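Local coordinates for protein phosphoribulokinase 1 (Rhodobacter sphaeroides, PDB 1A7J) that catalyses the ATP-dependent phosphorylation of D-ribulose 5-phosphate to D-ribulose 1,5-bisphosphate in the Calvin cycle, at residues 23-28 and 278-283; 243-248 and 272-277; 251-254 and 260-263. All blocks are in the same frame, centred on the assembly; numbering follows the deposited sequence.

Contact 1 (23-28 and 278-283)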
loop_
_atom_site.group_PDB
_atom_site.type_symbol
_atom_site.label_atom_id
_atom_site.label_comp_id
_atom_site.label_asym_id
_atom_site.label_seq_id
_atom_site.Cartn_x
_atom_site.Cartn_y
_atom_site.Cartn_z
ATOM N N HIS A 23 4.228 5.044 10.290
ATOM C CA HIS A 23 4.672 5.958 11.355
ATOM C C HIS A 23 3.917 7.278 11.272
ATOM O O HIS A 23 3.460 7.795 12.280
ATOM C CB HIS A 23 6.199 6.195 11.249
ATOM C CG HIS A 23 6.899 6.375 12.572
ATOM N ND1 HIS A 23 7.822 7.380 12.793
ATOM C CD2 HIS A 23 6.845 5.661 13.722
ATOM C CE1 HIS A 23 8.298 7.280 14.022
ATOM N NE2 HIS A 23 7.724 6.246 14.607
ATOM N N THR A 24 3.654 7.713 10.050
ATOM C CA THR A 24 2.918 8.937 9.795
ATOM C C THR A 24 1.470 8.857 10.272
ATOM O O THR A 24 0.996 9.737 10.996
ATOM C CB THR A 24 2.925 9.270 8.308
ATOM O OG1 THR A 24 4.269 9.226 7.810
ATOM C CG2 THR A 24 2.370 10.647 8.098
ATOM N N PHE A 25 0.758 7.803 9.898
ATOM C CA PHE A 25 -0.610 7.658 10.381
ATOM C C PHE A 25 -0.655 7.489 11.899
ATOM O O PHE A 25 -1.374 8.207 12.586
ATOM C CB PHE A 25 -1.293 6.505 9.664
ATOM C CG PHE A 25 -1.815 6.874 8.311
ATOM C CD1 PHE A 25 -3.010 7.554 8.183
ATOM C CD2 PHE A 25 -1.102 6.552 7.156
ATOM C CE1 PHE A 25 -3.492 7.897 6.925
ATOM C CE2 PHE A 25 -1.581 6.894 5.894
ATOM C CZ PHE A 25 -2.775 7.564 5.782
ATOM N N ASP A 26 0.260 6.683 12.421
ATOM C CA ASP A 26 0.416 6.535 13.865
ATOM C C ASP A 26 0.495 7.918 14.512
ATOM O O ASP A 26 -0.365 8.276 15.309
ATOM C CB ASP A 26 1.688 5.732 14.197
ATOM C CG ASP A 26 1.540 4.230 13.930
ATOM O OD1 ASP A 26 0.388 3.754 13.831
ATOM O OD2 ASP A 26 2.572 3.516 13.857
ATOM N N GLN A 27 1.418 8.739 14.005
ATOM C CA GLN A 27 1.636 10.123 14.454
ATOM C C GLN A 27 0.346 10.944 14.461
ATOM O O GLN A 27 0.199 11.875 15.243
ATOM C CB GLN A 27 2.664 10.825 13.548
ATOM C CG GLN A 27 4.126 10.669 13.967
ATOM C CD GLN A 27 5.116 11.193 12.915
ATOM O OE1 GLN A 27 5.468 12.374 12.898
ATOM N NE2 GLN A 27 5.605 10.296 12.073
ATOM N N ILE A 28 -0.573 10.620 13.563
ATOM C CA ILE A 28 -1.807 11.374 13.457
ATOM C C ILE A 28 -2.899 10.804 14.364
ATOM O O ILE A 28 -3.569 11.556 15.061
ATOM C CB ILE A 28 -2.282 11.427 11.993
ATOM C CG1 ILE A 28 -1.251 12.151 11.144
ATOM C CG2 ILE A 28 -3.577 12.178 11.871
ATOM C CD1 ILE A 28 -1.308 11.702 9.739
ATOM N N PRO A 278 -6.636 16.550 8.741
ATOM C CA PRO A 278 -8.058 16.923 8.628
ATOM C C PRO A 278 -9.067 15.995 7.921
ATOM O O PRO A 278 -10.283 16.143 8.096
ATOM C CB PRO A 278 -8.004 18.287 7.937
ATOM C CG PRO A 278 -6.748 18.296 7.212
ATOM C CD PRO A 278 -5.790 17.599 8.149
ATOM N N LEU A 279 -8.607 15.131 7.027
ATOM C CA LEU A 279 -9.537 14.182 6.465
ATOM C C LEU A 279 -9.840 13.114 7.515
ATOM O O LEU A 279 -10.997 12.756 7.708
ATOM C CB LEU A 279 -8.971 13.547 5.201
ATOM C CG LEU A 279 -8.236 14.416 4.198
ATOM C CD1 LEU A 279 -8.160 13.669 2.895
ATOM C CD2 LEU A 279 -8.947 15.729 4.005
ATOM N N ILE A 280 -8.824 12.705 8.276
ATOM C CA ILE A 280 -8.987 11.681 9.300
ATOM C C ILE A 280 -9.751 12.233 10.476
ATOM O O ILE A 280 -10.383 11.490 11.214
ATOM C CB ILE A 280 -7.625 11.142 9.766
ATOM C CG1 ILE A 280 -7.021 10.295 8.643
ATOM C CG2 ILE A 280 -7.787 10.272 11.015
ATOM C CD1 ILE A 280 -5.561 9.988 8.782
ATOM N N ASP A 281 -9.748 13.548 10.613
ATOM C CA ASP A 281 -10.580 14.181 11.616
ATOM C C ASP A 281 -12.012 14.253 11.128
ATOM O O ASP A 281 -12.903 13.694 11.756
ATOM C CB ASP A 281 -10.064 15.583 11.955
ATOM C CG ASP A 281 -8.858 15.558 12.887
ATOM O OD1 ASP A 281 -8.763 14.645 13.741
ATOM O OD2 ASP A 281 -8.007 16.467 12.780
ATOM N N ARG A 282 -12.221 14.804 9.941
ATOM C CA ARG A 282 -13.562 14.913 9.373
ATOM C C ARG A 282 -14.229 13.549 9.284
ATOM O O ARG A 282 -15.398 13.428 8.899
ATOM C CB ARG A 282 -13.487 15.541 7.977
ATOM C CG ARG A 282 -13.525 17.123 7.988
ATOM C CD ARG A 282 -15.003 17.590 7.885
ATOM N NE ARG A 282 -15.606 17.086 6.615
ATOM C CZ ARG A 282 -16.913 16.806 6.450
ATOM N NH1 ARG A 282 -17.756 16.803 7.519
ATOM N NH2 ARG A 282 -17.402 16.511 5.217
ATOM N N VAL A 283 -13.422 12.522 9.509
ATOM C CA VAL A 283 -13.837 11.145 9.368
ATOM C C VAL A 283 -14.174 10.620 10.770
ATOM O O VAL A 283 -15.266 10.101 10.987
ATOM C CB VAL A 283 -12.686 10.333 8.619
ATOM C CG1 VAL A 283 -11.943 9.409 9.566
ATOM C CG2 VAL A 283 -13.240 9.566 7.388
#

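Contact 2 (243-248 and 272-277)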
loop_
_atom_site.group_PDB
_atom_site.type_symbol
_atom_site.label_atom_id
_atom_site.label_comp_id
_atom_site.label_asym_id
_atom_site.label_seq_id
_atom_site.Cartn_x
_atom_site.Cartn_y
_atom_site.Cartn_z
ATOM N N PHE A 243 -4.382 24.829 -1.809
ATOM C CA PHE A 243 -3.048 24.568 -2.305
ATOM C C PHE A 243 -2.025 25.638 -1.957
ATOM O O PHE A 243 -0.827 25.358 -1.938
ATOM C CB PHE A 243 -3.098 24.358 -3.808
ATOM C CG PHE A 243 -3.714 23.069 -4.217
ATOM C CD1 PHE A 243 -3.135 21.861 -3.862
ATOM C CD2 PHE A 243 -4.887 23.052 -4.941
ATOM C CE1 PHE A 243 -3.722 20.639 -4.222
ATOM C CE2 PHE A 243 -5.491 21.826 -5.308
ATOM C CZ PHE A 243 -4.900 20.628 -4.938
ATOM N N PRO A 244 -2.461 26.900 -1.784
ATOM C CA PRO A 244 -1.508 27.926 -1.373
ATOM C C PRO A 244 -1.125 27.738 0.043
ATOM O O PRO A 244 -0.151 28.295 0.485
ATOM C CB PRO A 244 -2.290 29.198 -1.510
ATOM C CG PRO A 244 -3.241 28.911 -2.617
ATOM C CD PRO A 244 -3.665 27.514 -2.356
ATOM N N TYR A 245 -2.044 27.182 0.813
ATOM C CA TYR A 245 -1.787 26.888 2.203
ATOM C C TYR A 245 -0.650 25.936 2.128
ATOM O O TYR A 245 0.452 26.242 2.536
ATOM C CB TYR A 245 -2.976 26.169 2.817
ATOM C CG TYR A 245 -2.722 25.581 4.186
ATOM C CD1 TYR A 245 -2.463 26.399 5.267
ATOM C CD2 TYR A 245 -2.675 24.206 4.384
ATOM C CE1 TYR A 245 -2.151 25.860 6.504
ATOM C CE2 TYR A 245 -2.369 23.671 5.620
ATOM C CZ TYR A 245 -2.104 24.498 6.665
ATOM O OH TYR A 245 -1.795 23.986 7.898
ATOM N N LEU A 246 -0.888 24.875 1.384
ATOM C CA LEU A 246 0.040 23.783 1.261
ATOM C C LEU A 246 1.403 24.164 0.713
ATOM O O LEU A 246 2.408 23.874 1.344
ATOM C CB LEU A 246 -0.599 22.712 0.406
ATOM C CG LEU A 246 -1.709 22.001 1.162
ATOM C CD1 LEU A 246 -2.531 21.192 0.234
ATOM C CD2 LEU A 246 -1.092 21.118 2.184
ATOM N N THR A 247 1.450 24.858 -0.416
ATOM C CA THR A 247 2.723 25.333 -0.945
ATOM C C THR A 247 3.452 26.358 -0.022
ATOM O O THR A 247 4.684 26.484 -0.048
ATOM C CB THR A 247 2.540 25.954 -2.323
ATOM O OG1 THR A 247 1.763 27.147 -2.204
ATOM C CG2 THR A 247 1.838 25.009 -3.247
ATOM N N SER A 248 2.708 27.077 0.811
ATOM C CA SER A 248 3.320 27.958 1.798
ATOM C C SER A 248 3.965 27.119 2.868
ATOM O O SER A 248 5.038 27.445 3.363
ATOM C CB SER A 248 2.276 28.845 2.457
ATOM O OG SER A 248 2.414 30.189 2.052
ATOM N N MET A 272 1.969 14.507 4.128
ATOM C CA MET A 272 0.953 13.623 4.670
ATOM C C MET A 272 0.293 14.155 5.949
ATOM O O MET A 272 -0.919 14.227 6.024
ATOM C CB MET A 272 1.531 12.218 4.878
ATOM C CG MET A 272 1.946 11.600 3.573
ATOM S SD MET A 272 2.393 9.900 3.699
ATOM C CE MET A 272 0.981 9.307 4.383
ATOM N N GLN A 273 1.062 14.649 6.904
ATOM C CA GLN A 273 0.448 15.250 8.077
ATOM C C GLN A 273 -0.431 16.418 7.729
ATOM O O GLN A 273 -1.619 16.373 8.006
ATOM C CB GLN A 273 1.493 15.684 9.080
ATOM C CG GLN A 273 1.944 14.538 9.931
ATOM C CD GLN A 273 3.022 14.936 10.883
ATOM O OE1 GLN A 273 2.895 15.935 11.596
ATOM N NE2 GLN A 273 4.112 14.178 10.892
ATOM N N LEU A 274 0.097 17.397 6.997
ATOM C CA LEU A 274 -0.699 18.565 6.678
ATOM C C LEU A 274 -1.925 18.176 5.899
ATOM O O LEU A 274 -2.927 18.876 5.936
ATOM C CB LEU A 274 0.072 19.558 5.840
ATOM C CG LEU A 274 1.265 20.248 6.458
ATOM C CD1 LEU A 274 1.756 21.270 5.460
ATOM C CD2 LEU A 274 0.868 20.896 7.756
ATOM N N ILE A 275 -1.807 17.176 5.047
ATOM C CA ILE A 275 -2.911 16.885 4.151
ATOM C C ILE A 275 -3.929 15.990 4.830
ATOM O O ILE A 275 -5.080 16.382 4.954
ATOM C CB ILE A 275 -2.402 16.273 2.822
ATOM C CG1 ILE A 275 -1.751 17.378 2.009
ATOM C CG2 ILE A 275 -3.534 15.619 2.020
ATOM C CD1 ILE A 275 -1.025 16.870 0.886
ATOM N N LEU A 276 -3.450 14.974 5.535
ATOM C CA LEU A 276 -4.289 13.880 6.007
ATOM C C LEU A 276 -4.866 14.115 7.391
ATOM O O LEU A 276 -5.755 13.390 7.849
ATOM C CB LEU A 276 -3.481 12.601 6.059
ATOM C CG LEU A 276 -3.414 11.583 4.927
ATOM C CD1 LEU A 276 -4.015 12.042 3.624
ATOM C CD2 LEU A 276 -1.955 11.239 4.773
ATOM N N THR A 277 -4.218 14.974 8.151
ATOM C CA THR A 277 -4.669 15.208 9.502
ATOM C C THR A 277 -6.162 15.581 9.580
ATOM O O THR A 277 -6.919 14.865 10.234
ATOM C CB THR A 277 -3.777 16.240 10.175
ATOM O OG1 THR A 277 -2.518 15.634 10.474
ATOM C CG2 THR A 277 -4.421 16.762 11.435
#

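Contact 3 (251-254 and 260-263)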
loop_
_atom_site.group_PDB
_atom_site.type_symbol
_atom_site.label_atom_id
_atom_site.label_comp_id
_atom_site.label_asym_id
_atom_site.label_seq_id
_atom_site.Cartn_x
_atom_site.Cartn_y
_atom_site.Cartn_z
ATOM N N HIS A 251 7.841 23.665 2.210
ATOM C CA HIS A 251 8.849 24.450 1.555
ATOM C C HIS A 251 9.428 23.713 0.366
ATOM O O HIS A 251 10.069 22.687 0.528
ATOM C CB HIS A 251 9.948 24.769 2.542
ATOM C CG HIS A 251 11.064 25.555 1.949
ATOM N ND1 HIS A 251 12.336 25.040 1.801
ATOM C CD2 HIS A 251 11.098 26.813 1.444
ATOM C CE1 HIS A 251 13.110 25.949 1.233
ATOM N NE2 HIS A 251 12.383 27.033 1.002
ATOM N N GLY A 252 9.372 24.344 -0.793
ATOM C CA GLY A 252 10.010 23.779 -1.960
ATOM C C GLY A 252 9.016 23.267 -2.993
ATOM O O GLY A 252 9.413 22.814 -4.076
ATOM N N SER A 253 7.729 23.345 -2.668
ATOM C CA SER A 253 6.700 22.757 -3.490
ATOM C C SER A 253 6.166 23.741 -4.510
ATOM O O SER A 253 6.305 24.948 -4.358
ATOM C CB SER A 253 5.574 22.290 -2.601
ATOM O OG SER A 253 5.069 23.387 -1.885
ATOM N N TRP A 254 5.638 23.196 -5.595
ATOM C CA TRP A 254 4.988 23.961 -6.648
ATOM C C TRP A 254 3.884 23.111 -7.240
ATOM O O TRP A 254 3.770 21.926 -6.915
ATOM C CB TRP A 254 5.991 24.305 -7.732
ATOM C CG TRP A 254 6.328 23.160 -8.617
ATOM C CD1 TRP A 254 5.851 22.935 -9.874
ATOM C CD2 TRP A 254 7.389 22.219 -8.415
ATOM N NE1 TRP A 254 6.574 21.950 -10.490
ATOM C CE2 TRP A 254 7.520 21.485 -9.608
ATOM C CE3 TRP A 254 8.253 21.955 -7.360
ATOM C CZ2 TRP A 254 8.490 20.502 -9.769
ATOM C CZ3 TRP A 254 9.214 20.985 -7.521
ATOM C CH2 TRP A 254 9.329 20.269 -8.721
ATOM N N SER A 260 -2.684 18.856 -8.693
ATOM C CA SER A 260 -1.591 18.097 -8.091
ATOM C C SER A 260 -0.405 18.927 -7.639
ATOM O O SER A 260 -0.032 19.880 -8.289
ATOM C CB SER A 260 -1.141 16.968 -9.027
ATOM O OG SER A 260 -0.511 17.446 -10.190
ATOM N N ILE A 261 0.113 18.628 -6.462
ATOM C CA ILE A 261 1.221 19.392 -5.920
ATOM C C ILE A 261 2.474 18.522 -5.971
ATOM O O ILE A 261 2.393 17.314 -5.701
ATOM C CB ILE A 261 0.909 19.824 -4.457
ATOM C CG1 ILE A 261 2.015 20.744 -3.905
ATOM C CG2 ILE A 261 0.739 18.618 -3.605
ATOM C CD1 ILE A 261 1.639 21.500 -2.623
ATOM N N VAL A 262 3.586 19.075 -6.456
ATOM C CA VAL A 262 4.864 18.369 -6.368
ATOM C C VAL A 262 5.656 18.826 -5.145
ATOM O O VAL A 262 5.801 20.008 -4.896
ATOM C CB VAL A 262 5.720 18.557 -7.637
ATOM C CG1 VAL A 262 6.924 17.659 -7.576
ATOM C CG2 VAL A 262 4.895 18.234 -8.861
ATOM N N VAL A 263 6.211 17.878 -4.413
ATOM C CA VAL A 263 6.729 18.143 -3.092
ATOM C C VAL A 263 8.084 17.449 -2.970
ATOM O O VAL A 263 8.197 16.285 -3.321
ATOM C CB VAL A 263 5.686 17.606 -2.093
ATOM C CG1 VAL A 263 6.284 16.695 -1.059
ATOM C CG2 VAL A 263 4.976 18.770 -1.433
#

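Contact 1 (23-28 and 278-283)
In this P-loop kinase fold, the helix that follows the predicted ATP-binding loop packs against the C-terminal helix 268-284, with Phe25 and Ile28 meeting Ile280. Ile280 is the residue that reaches across. Its CB points toward the other helix. CG1 sits beside the backbone N (chi1 -71°), and the second torsion is extended (chi2 165°). These torsions stretch the side chain so that CD1 points at helix 21-32. That methyl arrives at the edge of the Phe25 ring, near the ring plane, and not over a face. It lies 3.5 Å from Phe25 CE1, and Phe25 CD1 is 3.6 Å from the same Ile280 CD1. The ring is thus touched along one side bond. Ile28, one turn further on, adds a looser contact: its CG2 is 4.3 Å from Ile280 CD1. The same methyl thus meets both residues. All three residues are buried. No hydrogen bond crosses between the segments, and the CA atoms of Ile28 and Ile280 stay 8.3 Å apart, so side chains alone bridge the gap. The side chain of Phe25 also touches Ile8 and Val10 of strand 7-11, Ile152 of strand 150-156 and Met272, and its ring meets that of Phe129. Ile280 also rests on Ile8. Both helices are thereby packed on the parallel part of the central sheet.

Contact 2 (243-248 and 272-277)
Leu246 lays its CD2 methyl against Leu274 and Ile275 of segment 272-277, on helix 268-284. CD2 of Leu246 is 3.8 Å from Ile275 CG1 and 4.1 Å from Leu274 CB. Leu246 and Leu274 run alongside with opposed directions, while Ile275 stands crosswise to Leu246. Tyr245 adds a contact at the more exposed side. Its CG lies trans to the backbone N (chi1 169°), which carries the ring out toward the other helix. Its OH then comes within 4.1 Å of Leu274 CD2. The two short helical segments run nearly antiparallel, at 154°, with their axes 11.0 Å apart at closest approach. At this spacing the contact is made by side chains. Leu246 also touches Ile261 of strand 260-264, and Ile275 touches Ile204 of strand 204-210. Two threonines bond within their own helices: Thr247 OG1 donates to Phe243 O at 3.2 Å, and Thr277 OG1 to Gln273 O at 2.7 Å. No hydrogen bond joins the segments; the contact rests on van der Waals packing of Leu246, Leu274 and Ile275, with the Tyr245 hydroxyl only lying near a methyl.

Contact 3 (251-254 and 260-263)
Trp254 and Val262 face each other as an antiparallel hydrogen-bonded pair, with their side chains on the same face of the sheet. Val262 N donates to Trp254 O at 2.9 Å. The return bond, Trp254 N to Val262 O, is longer at 3.3 Å. Beside this pair of bonds the indole and the valine run alongside each other in one direction. Val262 CB sits over the centre of the six-membered ring of Trp254, 3.9 Å from its centroid, in a CH-pi contact. Val262 CG1 is 3.7 Å from Trp254 CH2, over the same face. The first torsion of Trp254 (chi1 76°) places CG between the backbone N and the carbonyl carbon and helps swing the indole over Val262. Ser253 lies just before the pair. Its CB is 3.8 Å from Val263 CG2, and its CA-H approaches Val262 O. Ser253 OG is hydrogen-bonded to Ile250 O, a bond within the loop after helix 243-249 that helps place Ser253. Gly252 adopts positive phi (109°), where a side chain would press on the preceding carbonyl. Further out, Ile261 and Val263 share backbone bonds with Ile233 and Val231 of strand 229-235. Strands 254-257 and 260-264 form an antiparallel beta hairpin, whose first strand is the outermost at this end of the mixed sheet within this chain.

In the fold
Contacts 1 and 2 share helix 268-284 and have centres 13 Å apart. Met272, on the shared helix, meets contact 1, its CE lying 3.8 Å from Phe25 CE2. Contacts 2 and 3 are closer, with centres 10 Å apart, and Thr247 CG2 comes 3.6 Å from Ile261 CD1. Contacts 1 and 3 do not touch; their nearest atoms are about 12 Å apart. Together they run from the P-loop helix, across the C-terminal helix, to the edge hairpin. Contact 1 lies near the predicted ATP site, the side chain of Phe25 being about 8 Å from that of Ser13. In contact 3, Val263 is about 12 Å from Thr20, again between side chains. Contact 2 is structural packing away from the annotated sites.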